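Local coordinates for fructuronate-tagaturonate epimerase UxaE from Cohnella laeviribosi in complex with 1 glycerol (Cohnella laeviribosi, PDB 6IL9), which probably interconverts D-fructuronate and D-tagaturonate by epimerisation, using a zinc ion bound in a TIM-barrel fold, at residues A129-D134 with I440-L445. Sequence-based numbering, arbitrary orientation.
Sequences ALTGRD and ITYGLL
Tyr442 has CG between its own backbone N and carbonyl carbon (chi1 68°), which points the hydroxyl end of the ring at Leu130 and brings the CD2-CE2 edge up to Thr131. Leu130 has CG anti to its carbonyl carbon (chi1 -68°), and its side chain meets the tyrosine at about a right angle. Leu130 CD1 lies 3.3 Å from Tyr442 OH and 3.7 Å from Tyr442 CZ. Thr131 CG2 comes in at the ring edge, near the ring plane, 3.7 Å from Tyr442 CE2. The contact joins the C-terminal end of helix 125-131, which follows the second strand of the TIM barrel, to the start of helix 442-446. Thr131 OG1 is hydrogen-bonded to Glu127 O in its own helix. The backbones close up, with Leu130 O 3.2 Å from Gly443 CA. A CB at Gly443 would clash with Leu130 CB, so glycine suits this position. No hydrogen bond crosses the contact. The tyrosine hydroxyl is hydrogen-bonded to Tyr405 OH, and the ring makes a cation-pi contact with Arg99. An alanine at Tyr442 is likely to leave Leu130 CD1 and Thr131 CG2 without their packing surface and Tyr405 OH without this partner. Trp372 of helix 369-382 packs on the Tyr442 side chain.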
loop_
_atom_site.group_PDB
_atom_site.type_symbol
_atom_site.label_atom_id
_atom_site.label_comp_id
_atom_site.label_asym_id
_atom_site.label_seq_id
_atom_site.Cartn_x
_atom_site.Cartn_y
_atom_site.Cartn_z
ATOM N N ALA A 129 4.575 12.475 3.875
ATOM C CA ALA A 129 4.994 13.546 4.775
ATOM C C ALA A 129 6.124 13.099 5.697
ATOM O O ALA A 129 7.058 13.865 5.962
ATOM C CB ALA A 129 3.793 14.035 5.585
ATOM N N LEU A 130 6.066 11.861 6.189
ATOM C CA LEU A 130 7.080 11.370 7.113
ATOM C C LEU A 130 8.380 10.986 6.422
ATOM O O LEU A 130 9.420 10.925 7.087
ATOM C CB LEU A 130 6.546 10.163 7.893
ATOM C CG LEU A 130 5.413 10.424 8.894
ATOM C CD1 LEU A 130 5.123 9.190 9.740
ATOM C CD2 LEU A 130 5.756 11.610 9.780
ATOM N N THR A 131 8.349 10.710 5.115
ATOM C CA THR A 131 9.544 10.358 4.360
ATOM C C THR A 131 10.074 11.507 3.511
ATOM O O THR A 131 11.172 11.387 2.961
ATOM C CB THR A 131 9.285 9.149 3.433
ATOM O OG1 THR A 131 8.239 9.457 2.498
ATOM C CG2 THR A 131 8.901 7.895 4.233
ATOM N N GLY A 132 9.315 12.591 3.368
ATOM C CA GLY A 132 9.725 13.675 2.496
ATOM C C GLY A 132 9.681 13.349 1.024
ATOM O O GLY A 132 10.438 13.933 0.239
ATOM N N ARG A 133 8.816 12.428 0.620
ATOM C CA ARG A 133 8.687 12.034 -0.773
ATOM C C ARG A 133 7.395 12.588 -1.354
ATOM O O ARG A 133 6.539 13.103 -0.637
ATOM C CB ARG A 133 8.735 10.507 -0.904
ATOM C CG ARG A 133 10.022 9.924 -0.356
ATOM C CD ARG A 133 9.976 8.413 -0.374
ATOM N NE ARG A 133 10.210 7.890 -1.714
ATOM C CZ ARG A 133 9.554 6.857 -2.234
ATOM N NH1 ARG A 133 8.601 6.249 -1.522
ATOM N NH2 ARG A 133 9.847 6.436 -3.464
ATOM N N ASP A 134 7.269 12.507 -2.677
ATOM C CA ASP A 134 6.043 12.916 -3.346
ATOM C C ASP A 134 5.548 11.780 -4.223
ATOM O O ASP A 134 6.258 10.801 -4.469
ATOM C CB ASP A 134 6.232 14.203 -4.168
ATOM C CG ASP A 134 7.272 14.070 -5.258
ATOM O OD1 ASP A 134 7.222 13.101 -6.045
ATOM O OD2 ASP A 134 8.145 14.960 -5.352
ATOM N N ILE A 440 7.106 1.687 13.001
ATOM C CA ILE A 440 6.382 2.940 13.126
ATOM C C ILE A 440 7.314 4.148 13.155
ATOM O O ILE A 440 6.865 5.273 12.887
ATOM C CB ILE A 440 5.505 2.783 14.385
ATOM C CG1 ILE A 440 4.169 2.129 14.052
ATOM C CG2 ILE A 440 5.295 4.036 15.129
ATOM C CD1 ILE A 440 4.237 0.750 13.568
ATOM N N THR A 441 8.606 3.936 13.406
ATOM C CA THR A 441 9.591 5.006 13.498
ATOM C C THR A 441 10.318 5.247 12.178
ATOM O O THR A 441 11.333 5.944 12.169
ATOM C CB THR A 441 10.610 4.712 14.611
ATOM O OG1 THR A 441 11.188 3.408 14.438
ATOM C CG2 THR A 441 9.954 4.809 16.014
ATOM N N TYR A 442 9.810 4.710 11.063
ATOM C CA TYR A 442 10.492 4.875 9.773
ATOM C C TYR A 442 10.703 6.345 9.430
ATOM O O TYR A 442 11.775 6.726 8.933
ATOM C CB TYR A 442 9.696 4.191 8.658
ATOM C CG TYR A 442 8.363 4.858 8.359
ATOM C CD1 TYR A 442 7.266 4.681 9.191
ATOM C CD2 TYR A 442 8.212 5.692 7.253
ATOM C CE1 TYR A 442 6.051 5.303 8.923
ATOM C CE2 TYR A 442 7.004 6.315 6.978
ATOM C CZ TYR A 442 5.930 6.121 7.818
ATOM O OH TYR A 442 4.735 6.734 7.536
ATOM N N GLY A 443 9.690 7.181 9.665
ATOM C CA GLY A 443 9.799 8.584 9.288
ATOM C C GLY A 443 10.810 9.322 10.146
ATOM O O GLY A 443 11.662 10.056 9.634
ATOM N N LEU A 444 10.745 9.110 11.464
ATOM C CA LEU A 444 11.717 9.713 12.377
ATOM C C LEU A 444 13.141 9.284 12.051
ATOM O O LEU A 444 14.082 10.068 12.210
ATOM C CB LEU A 444 11.403 9.316 13.817
ATOM C CG LEU A 444 10.100 9.768 14.438
ATOM C CD1 LEU A 444 9.883 8.949 15.694
ATOM C CD2 LEU A 444 10.177 11.255 14.743
ATOM N N LEU A 445 13.330 8.020 11.675
ATOM C CA LEU A 445 14.671 7.528 11.376
ATOM C C LEU A 445 15.175 8.078 10.048
ATOM O O LEU A 445 16.325 8.528 9.943
ATOM C CB LEU A 445 14.671 5.998 11.344
ATOM C CG LEU A 445 14.542 5.310 12.703
ATOM C CD1 LEU A 445 14.119 3.845 12.541
ATOM C CD2 LEU A 445 15.862 5.385 13.461
#